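Local coordinates for protein T cell receptor mu chain (Monodelphis domestica, PDB 7L15) that pairs with a gamma chain to form the marsupial gamma mu T cell receptor and probably takes part in antigen recognition through its variable domain, at residues 136-141 against 210-215; 153-158 against 184-189; 102-107 against 118-123; 16-21 against 39-44; 24-29 against 93-98. All coordinates share one frame; numbering follows the deposited sequence.

Contact 1 (136-141 against 210-215)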
# COMPACT_ATOMS: atom_id res chain seq x y z
N LEU A 136 3.74 -25.97 11.29
CA LEU A 136 5.18 -25.77 11.13
C LEU A 136 5.68 -24.94 12.31
O LEU A 136 5.28 -23.79 12.47
CB LEU A 136 5.46 -25.05 9.80
CG LEU A 136 6.90 -24.97 9.29
CD1 LEU A 136 7.46 -26.36 9.11
CD2 LEU A 136 6.99 -24.19 7.98
N SER A 137 6.52 -25.54 13.14
CA SER A 137 7.06 -24.79 14.27
C SER A 137 8.11 -23.80 13.78
O SER A 137 8.87 -24.12 12.87
CB SER A 137 7.70 -25.74 15.28
OG SER A 137 6.74 -26.62 15.82
N PRO A 138 8.17 -22.61 14.36
CA PRO A 138 9.19 -21.64 13.95
C PRO A 138 10.55 -21.95 14.54
O PRO A 138 10.69 -22.69 15.52
CB PRO A 138 8.66 -20.32 14.51
CG PRO A 138 7.91 -20.73 15.76
CD PRO A 138 7.24 -22.04 15.36
N SER A 139 11.57 -21.36 13.92
CA SER A 139 12.87 -21.20 14.54
C SER A 139 12.98 -19.77 15.08
O SER A 139 12.26 -18.87 14.64
CB SER A 139 14.00 -21.48 13.54
OG SER A 139 13.68 -20.97 12.26
N VAL A 140 13.87 -19.58 16.06
CA VAL A 140 13.94 -18.33 16.80
C VAL A 140 15.39 -17.85 16.85
O VAL A 140 16.28 -18.60 17.27
CB VAL A 140 13.36 -18.49 18.22
CG1 VAL A 140 13.46 -17.19 18.98
CG2 VAL A 140 11.90 -18.95 18.14
N PHE A 141 15.61 -16.60 16.46
CA PHE A 141 16.95 -16.02 16.44
C PHE A 141 16.93 -14.67 17.12
O PHE A 141 16.05 -13.86 16.84
CB PHE A 141 17.46 -15.88 15.00
CG PHE A 141 17.32 -17.13 14.21
CD1 PHE A 141 18.28 -18.13 14.30
CD2 PHE A 141 16.22 -17.33 13.39
CE1 PHE A 141 18.13 -19.33 13.58
CE2 PHE A 141 16.08 -18.51 12.65
CZ PHE A 141 17.05 -19.51 12.75
N LYS A 210 3.81 -25.74 21.78
CA LYS A 210 5.24 -25.98 21.93
C LYS A 210 5.93 -24.67 22.25
O LYS A 210 5.51 -23.60 21.81
CB LYS A 210 5.84 -26.59 20.66
N GLU A 211 7.00 -24.75 23.03
CA GLU A 211 7.78 -23.58 23.41
C GLU A 211 9.13 -23.63 22.71
O GLU A 211 9.81 -24.67 22.74
CB GLU A 211 7.96 -23.50 24.92
CG GLU A 211 8.37 -22.12 25.46
CD GLU A 211 9.88 -21.87 25.35
OE1 GLU A 211 10.27 -20.69 25.24
OE2 GLU A 211 10.66 -22.85 25.39
N ILE A 212 9.49 -22.54 22.05
CA ILE A 212 10.77 -22.39 21.36
C ILE A 212 11.40 -21.11 21.86
O ILE A 212 10.70 -20.15 22.19
CB ILE A 212 10.63 -22.35 19.82
CG1 ILE A 212 9.73 -23.47 19.30
CG2 ILE A 212 12.00 -22.42 19.16
CD1 ILE A 212 8.28 -23.07 19.17
N HIS A 213 12.73 -21.09 21.93
CA HIS A 213 13.41 -19.95 22.52
C HIS A 213 14.87 -19.91 22.11
O HIS A 213 15.46 -20.93 21.75
CB HIS A 213 13.29 -19.97 24.05
CG HIS A 213 14.11 -21.05 24.70
ND1 HIS A 213 13.59 -22.29 24.99
CD2 HIS A 213 15.39 -21.06 25.12
CE1 HIS A 213 14.53 -23.03 25.56
NE2 HIS A 213 15.63 -22.31 25.65
N MET A 214 15.45 -18.71 22.19
CA MET A 214 16.88 -18.45 22.16
C MET A 214 17.22 -17.46 23.27
O MET A 214 16.43 -16.55 23.56
CB MET A 214 17.34 -17.90 20.80
CG MET A 214 18.85 -17.61 20.72
SD MET A 214 19.48 -17.53 19.02
CE MET A 214 20.50 -16.06 19.04
N SER A 215 18.38 -17.63 23.90
CA SER A 215 18.84 -16.67 24.90
C SER A 215 20.30 -16.33 24.67
O SER A 215 21.09 -17.20 24.30
CB SER A 215 18.68 -17.18 26.35
OG SER A 215 18.00 -18.41 26.47
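Pro138 and Val140 pack on Ile212 and Met214 in an apolar contact between the two sheets of the constant-type domain, at one margin of the sandwich. Strands 139-145 and 210-216 are each outermost in their own sheet within this chain. The short segments run nearly the same way, 21° apart, and approach to 6.1 Å between axes. The two backbones are not hydrogen-bonded to each other; side chains pack together and on backbone atoms. Val140 divides its branches: with chi1 at 179°, CG1 lies beside the carbonyl carbon and leans toward Met214, while CG2 reaches Ile212 CG2 at 3.6 Å. Ile212 has CG1 beside its own backbone N, which carries CD1 the other way, to 4.1 Å from Pro138 CD. This is the meeting of first and last strands expected of an immunoglobulin sandwich. It lies close to the domain disulfide, for Val140 touches Cys151 and Met214 bonds through its backbone to Cys203. The Met214 chain bends at its last torsion and sets SD 3.8 Å from Val140 O and 3.9 Å from Phe141 CA. His213 points away from the interface; its ND1 donates over 3.0 Å to Glu211 OE2, which offers its syn lone pair and lies 20° out of the imidazole plane. On the other sheet's outer surface, Ser139 and Phe141 pack against Gln139 of the neighbouring gamma chain.

Contact 2 (153-158 against 184-189)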
# COMPACT_ATOMS: atom_id res chain seq x y z
N ILE A 153 11.59 -14.61 14.05
CA ILE A 153 10.80 -15.83 14.17
C ILE A 153 10.40 -16.26 12.76
O ILE A 153 9.57 -15.60 12.13
CB ILE A 153 9.58 -15.59 15.06
CG1 ILE A 153 10.04 -15.03 16.40
CG2 ILE A 153 8.77 -16.89 15.24
CD1 ILE A 153 8.94 -14.33 17.17
N ARG A 154 10.96 -17.38 12.28
CA ARG A 154 10.90 -17.70 10.85
C ARG A 154 10.09 -18.95 10.54
O ARG A 154 10.35 -20.02 11.09
CB ARG A 154 12.29 -17.86 10.25
CG ARG A 154 13.07 -16.57 10.25
CD ARG A 154 13.88 -16.33 8.99
NE ARG A 154 13.57 -17.22 7.89
CZ ARG A 154 14.48 -17.88 7.18
NH1 ARG A 154 14.10 -18.66 6.19
NH2 ARG A 154 15.78 -17.73 7.45
N ASN A 155 9.14 -18.80 9.63
CA ASN A 155 8.49 -19.91 8.96
C ASN A 155 7.73 -20.77 9.96
O ASN A 155 8.20 -21.81 10.44
CB ASN A 155 9.53 -20.68 8.14
CG ASN A 155 10.29 -19.75 7.18
OD1 ASN A 155 11.52 -19.72 7.16
ND2 ASN A 155 9.55 -18.97 6.41
N PHE A 156 6.54 -20.29 10.31
CA PHE A 156 5.61 -21.03 11.13
C PHE A 156 4.24 -20.99 10.48
O PHE A 156 3.93 -20.12 9.68
CB PHE A 156 5.55 -20.49 12.56
CG PHE A 156 5.32 -19.01 12.65
CD1 PHE A 156 6.37 -18.12 12.52
CD2 PHE A 156 4.05 -18.51 12.91
CE1 PHE A 156 6.16 -16.75 12.63
CE2 PHE A 156 3.83 -17.14 13.02
CZ PHE A 156 4.88 -16.26 12.87
N TYR A 157 3.43 -21.97 10.84
CA TYR A 157 2.08 -22.02 10.38
C TYR A 157 1.37 -22.88 11.42
O TYR A 157 1.95 -23.89 11.85
CB TYR A 157 1.95 -22.64 8.98
CG TYR A 157 0.52 -22.51 8.51
CD1 TYR A 157 0.07 -21.32 7.94
CD2 TYR A 157 -0.41 -23.53 8.73
CE1 TYR A 157 -1.25 -21.15 7.56
CE2 TYR A 157 -1.76 -23.37 8.34
CZ TYR A 157 -2.16 -22.17 7.75
OH TYR A 157 -3.47 -21.99 7.37
N PRO A 158 0.15 -22.51 11.85
CA PRO A 158 -0.62 -21.31 11.51
C PRO A 158 -0.05 -20.04 12.19
O PRO A 158 0.94 -20.12 12.94
CB PRO A 158 -2.03 -21.64 12.04
CG PRO A 158 -1.76 -22.51 13.25
CD PRO A 158 -0.54 -23.33 12.88
N SER A 184 6.19 -18.46 0.46
CA SER A 184 5.99 -19.90 0.60
C SER A 184 4.72 -20.27 1.33
O SER A 184 4.53 -21.46 1.62
CB SER A 184 7.17 -20.51 1.35
OG SER A 184 7.28 -19.89 2.61
N GLY A 185 3.85 -19.32 1.68
CA GLY A 185 2.65 -19.70 2.39
C GLY A 185 2.82 -19.88 3.88
O GLY A 185 1.88 -20.33 4.54
N THR A 186 3.98 -19.54 4.43
CA THR A 186 4.17 -19.55 5.88
C THR A 186 4.27 -18.11 6.40
O THR A 186 4.24 -17.14 5.64
CB THR A 186 5.41 -20.36 6.25
OG1 THR A 186 6.58 -19.73 5.71
CG2 THR A 186 5.30 -21.77 5.65
N TYR A 187 4.37 -17.97 7.71
CA TYR A 187 4.53 -16.68 8.34
C TYR A 187 5.92 -16.57 8.94
O TYR A 187 6.54 -17.56 9.30
CB TYR A 187 3.48 -16.46 9.44
CG TYR A 187 2.08 -16.37 8.89
CD1 TYR A 187 1.32 -17.52 8.64
CD2 TYR A 187 1.53 -15.15 8.60
CE1 TYR A 187 0.05 -17.43 8.14
CE2 TYR A 187 0.25 -15.04 8.09
CZ TYR A 187 -0.49 -16.18 7.87
OH TYR A 187 -1.76 -16.06 7.37
N SER A 188 6.40 -15.33 9.02
CA SER A 188 7.57 -15.01 9.80
C SER A 188 7.26 -13.71 10.54
O SER A 188 6.27 -13.03 10.26
CB SER A 188 8.84 -14.92 8.91
OG SER A 188 8.94 -13.68 8.24
N ALA A 189 8.06 -13.41 11.55
CA ALA A 189 7.67 -12.33 12.43
C ALA A 189 8.92 -11.81 13.11
O ALA A 189 9.92 -12.51 13.23
CB ALA A 189 6.63 -12.79 13.46
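Ile153 and Ala189 form an antiparallel hydrogen-bonded pair, Ile153 N giving to Ala189 O at 2.8 Å and Ala189 N to Ile153 O at 2.7 Å. Phe156 and Tyr187 form a second such pair, with the register shifted by one residue between them. Among side chains, one polar bond links the segments: Asn155 ND2 donates to Thr186 OG1 over 3.1 Å, the hydroxyl lying 19° out of the amide plane. Asn155 OD1 takes two weak bonds from Arg154, whose guanidinium finds its stronger partner in Glu136 of the neighbouring gamma chain. Apolar packing centres on the Phe156 ring. Its chi1 of 51° holds CG between the backbone N and carbonyl carbon, so the ring folds back across the strand and takes Tyr187 CB over one face, 3.9 Å from the centroid. Ala189 CB lies at its edge, 3.9 Å from CZ. Tyr157 CD1 touches Tyr187 CE1 at 3.9 Å, and Pro158, after a cis peptide, sits over a face of the Tyr157 ring. Asn155, at positive phi, faces Tyr187 together with Phe156: a G1 beta bulge leading into the Phe-Tyr-cis-Pro turn of C1-set domains.

Contact 3 (102-107 against 118-123)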
# COMPACT_ATOMS: atom_id res chain seq x y z
N GLN A 102 -9.10 -3.50 -2.10
CA GLN A 102 -10.48 -3.07 -2.24
C GLN A 102 -10.85 -3.09 -3.72
O GLN A 102 -10.30 -2.32 -4.51
CB GLN A 102 -10.67 -1.68 -1.66
CG GLN A 102 -12.12 -1.25 -1.59
CD GLN A 102 -12.81 -1.74 -0.32
OE1 GLN A 102 -12.18 -2.39 0.52
NE2 GLN A 102 -14.09 -1.39 -0.17
N TYR A 103 -11.79 -3.95 -4.09
CA TYR A 103 -12.22 -4.08 -5.48
C TYR A 103 -13.41 -3.16 -5.76
O TYR A 103 -14.45 -3.27 -5.11
CB TYR A 103 -12.57 -5.54 -5.77
CG TYR A 103 -11.34 -6.41 -5.92
CD1 TYR A 103 -10.65 -6.85 -4.81
CD2 TYR A 103 -10.85 -6.75 -7.19
CE1 TYR A 103 -9.51 -7.62 -4.94
CE2 TYR A 103 -9.71 -7.52 -7.34
CZ TYR A 103 -9.04 -7.94 -6.21
OH TYR A 103 -7.90 -8.71 -6.32
N HIS A 104 -13.25 -2.29 -6.74
CA HIS A 104 -14.26 -1.31 -7.11
C HIS A 104 -14.79 -1.61 -8.50
O HIS A 104 -14.02 -1.87 -9.43
CB HIS A 104 -13.70 0.11 -7.08
CG HIS A 104 -13.37 0.59 -5.70
ND1 HIS A 104 -14.24 1.36 -4.96
CD2 HIS A 104 -12.28 0.40 -4.92
CE1 HIS A 104 -13.68 1.64 -3.79
NE2 HIS A 104 -12.50 1.07 -3.75
N CYS A 105 -16.11 -1.61 -8.63
CA CYS A 105 -16.79 -1.47 -9.90
C CYS A 105 -16.74 -0.01 -10.36
O CYS A 105 -16.87 0.91 -9.54
CB CYS A 105 -18.23 -1.93 -9.70
SG CYS A 105 -19.38 -2.08 -11.06
N ALA A 106 -16.53 0.21 -11.65
CA ALA A 106 -16.42 1.57 -12.17
C ALA A 106 -17.21 1.71 -13.47
O ALA A 106 -17.25 0.78 -14.27
CB ALA A 106 -14.96 1.97 -12.43
N ARG A 107 -17.81 2.89 -13.68
CA ARG A 107 -18.49 3.24 -14.91
C ARG A 107 -17.82 4.46 -15.53
O ARG A 107 -17.59 5.46 -14.85
CB ARG A 107 -19.99 3.54 -14.68
CG ARG A 107 -20.71 4.07 -15.96
CD ARG A 107 -22.20 4.40 -15.74
NE ARG A 107 -22.90 4.78 -16.97
CZ ARG A 107 -23.70 5.85 -17.10
NH1 ARG A 107 -23.91 6.66 -16.07
NH2 ARG A 107 -24.31 6.09 -18.26
N LEU A 118 -14.29 8.24 -14.30
CA LEU A 118 -14.76 7.01 -13.70
C LEU A 118 -15.60 7.39 -12.49
O LEU A 118 -15.19 8.25 -11.70
CB LEU A 118 -13.58 6.13 -13.30
CG LEU A 118 -12.79 5.62 -14.51
CD1 LEU A 118 -11.57 4.81 -14.08
CD2 LEU A 118 -13.74 4.78 -15.35
N VAL A 119 -16.79 6.80 -12.38
CA VAL A 119 -17.58 6.83 -11.15
C VAL A 119 -17.39 5.47 -10.51
O VAL A 119 -17.49 4.44 -11.20
CB VAL A 119 -19.07 7.13 -11.41
CG1 VAL A 119 -19.82 7.26 -10.08
CG2 VAL A 119 -19.22 8.40 -12.19
N PHE A 120 -17.09 5.46 -9.22
CA PHE A 120 -16.79 4.24 -8.47
C PHE A 120 -17.87 3.98 -7.43
O PHE A 120 -18.49 4.91 -6.90
CB PHE A 120 -15.44 4.33 -7.76
CG PHE A 120 -14.24 4.37 -8.69
CD1 PHE A 120 -13.68 3.19 -9.18
CD2 PHE A 120 -13.63 5.57 -9.01
CE1 PHE A 120 -12.58 3.22 -10.00
CE2 PHE A 120 -12.51 5.59 -9.84
CZ PHE A 120 -11.99 4.42 -10.33
N GLY A 121 -18.09 2.70 -7.12
CA GLY A 121 -18.87 2.34 -5.95
C GLY A 121 -18.01 2.30 -4.70
O GLY A 121 -16.82 2.61 -4.73
N LEU A 122 -18.63 1.90 -3.59
CA LEU A 122 -17.88 1.78 -2.34
C LEU A 122 -16.82 0.70 -2.41
O LEU A 122 -15.83 0.76 -1.68
CB LEU A 122 -18.84 1.50 -1.18
CG LEU A 122 -19.77 2.68 -0.91
CD1 LEU A 122 -20.95 2.27 -0.05
CD2 LEU A 122 -18.99 3.80 -0.24
N GLY A 123 -17.00 -0.29 -3.28
CA GLY A 123 -16.05 -1.36 -3.38
C GLY A 123 -16.33 -2.43 -2.35
O GLY A 123 -17.23 -2.31 -1.51
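The Phe-Gly-X-Gly motif of the variable domain, here Phe120 to Gly123, lies against strand 102-107 and closes the base of a beta hairpin. Pairing begins at the antiparallel hydrogen-bonded pair of Arg107 and Val119: Arg107 N to Val119 O and Val119 N to Arg107 O both measure 2.9 Å. Ala106 and Phe120 follow as a non-hydrogen-bonded pair, and then Gly121 N gives to Cys105 O. Past that point the chain leaves the strand and side chains take over as donors. His104 ND1 donates to Gly121 O at 2.9 Å; the oxygen lies 2° from the imidazole plane, whereas the nitrogen stands 40° above the carbonyl plane. Gly123 CA lies over one face of the same ring, 3.9 Å from its centroid, so the imidazole is held at an edge and on a face. Gln102, with CG anti to its N and a bend at chi2 of 85°, brings NE2 to within 3.2 Å of Leu122 O, the acceptor lying close to the Gln102 amide plane. On the apolar side, Phe120 CE1 rests 3.6 Å from Ala106 CB, and Phe120 CD1 lies 3.7 Å from His104 CB. Trp53 meets both rings edge-to-face, while Tyr38 of the neighbouring gamma chain packs on Phe120 and bonds to Leu118 N. Cys105 closes the intersheet disulfide with Cys36. Such geometry is typical of the hairpin carrying the third complementarity-determining loop, where paired variable domains meet.

Contact 4 (16-21 against 39-44)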
# COMPACT_ATOMS: atom_id res chain seq x y z
N THR A 16 -25.62 7.07 -11.47
CA THR A 16 -24.76 5.89 -11.53
C THR A 16 -24.70 5.25 -10.15
O THR A 16 -23.98 5.72 -9.27
CB THR A 16 -23.36 6.25 -12.02
OG1 THR A 16 -23.45 6.84 -13.32
CG2 THR A 16 -22.50 5.00 -12.07
N LEU A 17 -25.47 4.19 -9.95
CA LEU A 17 -25.48 3.44 -8.70
C LEU A 17 -24.78 2.11 -8.94
O LEU A 17 -25.17 1.35 -9.83
CB LEU A 17 -26.92 3.23 -8.21
CG LEU A 17 -27.81 4.47 -8.23
CD1 LEU A 17 -29.25 4.11 -7.86
CD2 LEU A 17 -27.23 5.56 -7.32
N LEU A 18 -23.77 1.83 -8.13
CA LEU A 18 -22.99 0.60 -8.26
C LEU A 18 -22.74 0.07 -6.86
O LEU A 18 -22.32 0.84 -5.98
CB LEU A 18 -21.64 0.84 -8.97
CG LEU A 18 -21.60 1.69 -10.26
CD1 LEU A 18 -20.18 2.20 -10.50
CD2 LEU A 18 -22.06 0.89 -11.44
N THR A 19 -22.97 -1.22 -6.65
CA THR A 19 -22.82 -1.84 -5.34
C THR A 19 -22.11 -3.17 -5.55
O THR A 19 -22.68 -4.08 -6.17
CB THR A 19 -24.17 -2.04 -4.66
OG1 THR A 19 -24.81 -0.78 -4.55
CG2 THR A 19 -24.00 -2.61 -3.28
N GLU A 20 -20.88 -3.28 -5.04
CA GLU A 20 -20.09 -4.49 -5.19
C GLU A 20 -20.35 -5.43 -4.01
O GLU A 20 -20.51 -4.99 -2.87
CB GLU A 20 -18.60 -4.18 -5.28
CG GLU A 20 -18.24 -3.11 -6.32
CD GLU A 20 -18.35 -1.69 -5.79
OE1 GLU A 20 -19.08 -1.47 -4.79
OE2 GLU A 20 -17.68 -0.81 -6.37
N SER A 21 -20.38 -6.72 -4.31
CA SER A 21 -20.51 -7.73 -3.27
C SER A 21 -19.63 -8.92 -3.65
O SER A 21 -19.15 -9.03 -4.79
CB SER A 21 -21.97 -8.13 -3.09
OG SER A 21 -22.49 -8.62 -4.32
N SER A 39 -27.59 0.25 -11.19
CA SER A 39 -28.91 0.83 -11.32
C SER A 39 -28.76 2.30 -11.68
O SER A 39 -27.71 2.91 -11.44
CB SER A 39 -29.73 0.69 -10.03
OG SER A 39 -31.10 0.94 -10.30
N GLY A 40 -29.83 2.86 -12.25
CA GLY A 40 -29.94 4.29 -12.44
C GLY A 40 -29.55 4.79 -13.81
O GLY A 40 -29.77 5.97 -14.11
N PHE A 41 -28.98 3.94 -14.66
CA PHE A 41 -28.51 4.32 -15.98
C PHE A 41 -28.77 3.18 -16.94
O PHE A 41 -29.06 2.05 -16.53
CB PHE A 41 -27.01 4.66 -15.97
CG PHE A 41 -26.14 3.52 -15.54
CD1 PHE A 41 -25.98 3.23 -14.19
CD2 PHE A 41 -25.49 2.72 -16.47
CE1 PHE A 41 -25.16 2.15 -13.77
CE2 PHE A 41 -24.69 1.65 -16.07
CZ PHE A 41 -24.52 1.37 -14.73
N GLN A 42 -28.67 3.46 -18.23
CA GLN A 42 -29.05 2.48 -19.24
C GLN A 42 -27.96 1.41 -19.32
O GLN A 42 -26.82 1.69 -19.73
CB GLN A 42 -29.31 3.15 -20.58
CG GLN A 42 -30.47 2.55 -21.37
CD GLN A 42 -30.09 1.22 -22.01
OE1 GLN A 42 -28.92 0.95 -22.24
NE2 GLN A 42 -31.09 0.39 -22.30
N PHE A 43 -28.31 0.19 -18.91
CA PHE A 43 -27.31 -0.84 -18.66
C PHE A 43 -26.69 -1.36 -19.94
O PHE A 43 -25.46 -1.47 -20.04
CB PHE A 43 -27.91 -2.00 -17.86
CG PHE A 43 -26.90 -3.07 -17.52
CD1 PHE A 43 -26.06 -2.91 -16.42
CD2 PHE A 43 -26.76 -4.20 -18.30
CE1 PHE A 43 -25.11 -3.87 -16.09
CE2 PHE A 43 -25.82 -5.18 -17.98
CZ PHE A 43 -24.99 -5.01 -16.87
N LYS A 44 -27.52 -1.73 -20.92
CA LYS A 44 -27.01 -2.49 -22.07
C LYS A 44 -25.93 -1.71 -22.81
O LYS A 44 -24.93 -2.29 -23.25
CB LYS A 44 -28.17 -2.86 -23.01
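The Phe41 ring overlaps the start of strand 17-27, spanning Thr16 to Leu18. Its CD1 is 4.0 Å from Thr16 CA, and its CE1 is 4.1 Å from Leu18 CD2, the two side chains crossing at about a right angle. Leu17 O lies near the ring plane, at the edge, 4.0 Å from Phe41 CE1. The ring comes back over the strand because chi1 is 60°, which puts CG between the backbone N and the carbonyl carbon. Beside this packing the backbones join in one antiparallel hydrogen-bonded pair: Leu17 N gives to Ser39 O and Ser39 N to Leu17 O, each over 3.0 Å. The first bond runs nearly along its carbonyl, while the second donor is tilted 22° from the carbonyl plane. Leu17 then covers Ser39 with its side chain, CB standing 3.3 Å from Ser39 O and CD1 4.1 Å from Ser39 CB. The pair lies near the end of the ladder between the first two V-set strands; a backbone bond of Gly40 to Lys15 follows it before the chain departs into the first complementarity-determining loop. Gly40, at a positive phi of 97°, makes that departure, and Phe41 turns back inward. Arg107 packs on Phe41 and bonds through NH1 to Thr16 OG1, linking both segments to strand 101-109. Leu18 leans on the Cys36–Cys105 disulfide, and the buried Glu20 accepts Cys105 N at OE2.

Contact 5 (24-29 against 93-98)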
# COMPACT_ATOMS: atom_id res chain seq x y z
N GLY A 24 -14.38 -10.65 1.07
CA GLY A 24 -14.16 -11.43 2.27
C GLY A 24 -12.73 -11.95 2.30
O GLY A 24 -11.84 -11.43 1.64
N THR A 25 -12.52 -13.00 3.09
CA THR A 25 -11.19 -13.59 3.21
C THR A 25 -11.13 -14.86 2.38
O THR A 25 -12.00 -15.73 2.50
CB THR A 25 -10.86 -13.89 4.66
OG1 THR A 25 -10.88 -12.67 5.39
CG2 THR A 25 -9.46 -14.53 4.80
N TYR A 26 -10.15 -14.93 1.49
CA TYR A 26 -10.00 -16.05 0.58
C TYR A 26 -8.66 -16.72 0.82
O TYR A 26 -7.71 -16.10 1.30
CB TYR A 26 -10.09 -15.59 -0.88
CG TYR A 26 -11.50 -15.18 -1.32
CD1 TYR A 26 -12.03 -13.92 -0.98
CD2 TYR A 26 -12.27 -16.03 -2.11
CE1 TYR A 26 -13.31 -13.55 -1.39
CE2 TYR A 26 -13.54 -15.66 -2.51
CZ TYR A 26 -14.06 -14.43 -2.15
OH TYR A 26 -15.32 -14.09 -2.56
N GLN A 27 -8.59 -18.00 0.49
CA GLN A 27 -7.33 -18.73 0.52
C GLN A 27 -6.66 -18.61 -0.84
O GLN A 27 -7.33 -18.67 -1.88
CB GLN A 27 -7.56 -20.20 0.86
CG GLN A 27 -8.19 -20.44 2.22
CD GLN A 27 -8.53 -21.90 2.45
OE1 GLN A 27 -8.17 -22.78 1.66
NE2 GLN A 27 -9.24 -22.17 3.54
N ALA A 28 -5.34 -18.47 -0.82
CA ALA A 28 -4.56 -18.48 -2.04
C ALA A 28 -4.86 -19.73 -2.86
O ALA A 28 -5.10 -20.81 -2.32
CB ALA A 28 -3.06 -18.41 -1.71
N GLY A 29 -4.85 -19.57 -4.19
CA GLY A 29 -5.24 -20.62 -5.10
C GLY A 29 -6.72 -20.66 -5.42
O GLY A 29 -7.10 -21.25 -6.44
N GLU A 93 -9.01 -16.15 -11.06
CA GLU A 93 -8.57 -17.46 -10.65
C GLU A 93 -7.20 -17.36 -10.02
O GLU A 93 -6.45 -16.41 -10.27
CB GLU A 93 -8.51 -18.41 -11.84
CG GLU A 93 -9.82 -18.47 -12.58
CD GLU A 93 -9.99 -19.77 -13.30
OE1 GLU A 93 -10.11 -19.73 -14.54
OE2 GLU A 93 -10.00 -20.83 -12.63
N ASP A 94 -6.88 -18.37 -9.21
CA ASP A 94 -5.53 -18.56 -8.66
C ASP A 94 -5.08 -17.36 -7.83
O ASP A 94 -4.00 -16.81 -8.03
CB ASP A 94 -4.52 -18.88 -9.77
CG ASP A 94 -3.24 -19.48 -9.22
OD1 ASP A 94 -3.24 -19.87 -8.04
OD2 ASP A 94 -2.22 -19.57 -9.95
N LEU A 95 -5.93 -16.96 -6.88
CA LEU A 95 -5.62 -15.82 -6.03
C LEU A 95 -4.30 -16.01 -5.30
O LEU A 95 -3.97 -17.11 -4.85
CB LEU A 95 -6.73 -15.61 -5.00
CG LEU A 95 -8.08 -15.05 -5.43
CD1 LEU A 95 -9.04 -15.11 -4.25
CD2 LEU A 95 -7.90 -13.63 -5.92
N GLY A 96 -3.56 -14.91 -5.15
CA GLY A 96 -2.39 -14.88 -4.30
C GLY A 96 -2.42 -13.63 -3.44
O GLY A 96 -3.35 -12.82 -3.51
N LEU A 97 -1.36 -13.49 -2.63
CA LEU A 97 -1.30 -12.41 -1.66
C LEU A 97 -1.39 -11.04 -2.31
O LEU A 97 -1.95 -10.10 -1.72
CB LEU A 97 -0.01 -12.50 -0.85
CG LEU A 97 0.18 -13.84 -0.13
CD1 LEU A 97 1.46 -13.79 0.69
CD2 LEU A 97 -1.03 -14.21 0.75
N ARG A 98 -0.84 -10.89 -3.52
CA ARG A 98 -0.88 -9.60 -4.19
C ARG A 98 -2.28 -9.21 -4.64
O ARG A 98 -2.49 -8.04 -4.99
CB ARG A 98 0.07 -9.59 -5.39
CG ARG A 98 1.51 -9.16 -5.07
CD ARG A 98 2.52 -10.26 -5.39
NE ARG A 98 2.24 -10.95 -6.66
CZ ARG A 98 2.82 -12.10 -7.04
NH1 ARG A 98 2.49 -12.65 -8.20
NH2 ARG A 98 3.71 -12.69 -6.25
O HOH W 1 -8.77 -20.68 -8.92
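Leu95 O takes the shortest polar bond of the contact, from Gly29 N at 2.7 Å. The bond is nearly straight, 167° at the hydrogen, and the donor lies in the carbonyl plane on a lone pair. Ala28 CA adds a CA-H...O contact to the same oxygen at 3.2 Å, and Ala28 CB lies 3.5 Å from it, so two successive residues crowd round one acceptor. A second polar link runs through water, which donates to Gly29 O and accepts from Asp94 N, both at 3.0 Å. Asp94 CG stands anti to its N, chi1 -163°, and the carboxylate therefore swings back until OD1 is 3.6 Å from Gly29 CA. Gly29 and Asp94 both turn with positive phi. The apolar part is one oblique crossing: Leu95 CD1 reaches Tyr26 CB at 3.6 Å and also touches CG, beside the root of the phenol ring. Leu32 touches both side chains from strand 32-39, and Tyr26 OH bonds to Gly22 O. On the other flank, Gly96 N bonds to Asp99 OD2, and Asp99 O receives Tyr103 OH, the tyrosine corner of Greek-key sandwiches. The contact thus belongs to the end of the V-set domain nearer the constant-type domain, where the turn after the first strand meets the loop and short 3-10 segment that lead from strand 87-92 to strand 101-109.

Contact 2 is buried, contacts 1, 3 and 4 are partly buried, and contact 5 lies at the surface. Contacts 1 and 2 build one constant-type domain and meet along neighbouring strands, where Pro138 CB packs on Ile153 CG2; contact 1 joins two sheets by apolar packing, whereas contact 2 is an in-sheet ladder rich in backbone bonds. Contacts 3 and 4 touch in the variable domain, Gly121 packing on Glu20. Contact 3 reaches the gamma chain, as contacts 1 and 2 do, while contacts 4 and 5 touch no other chain of the assembly. Contacts 4 and 5 use opposite ends of strand 17-27, and water-bridged contact 5 lies about 6 Å from contact 2 at nearest atoms.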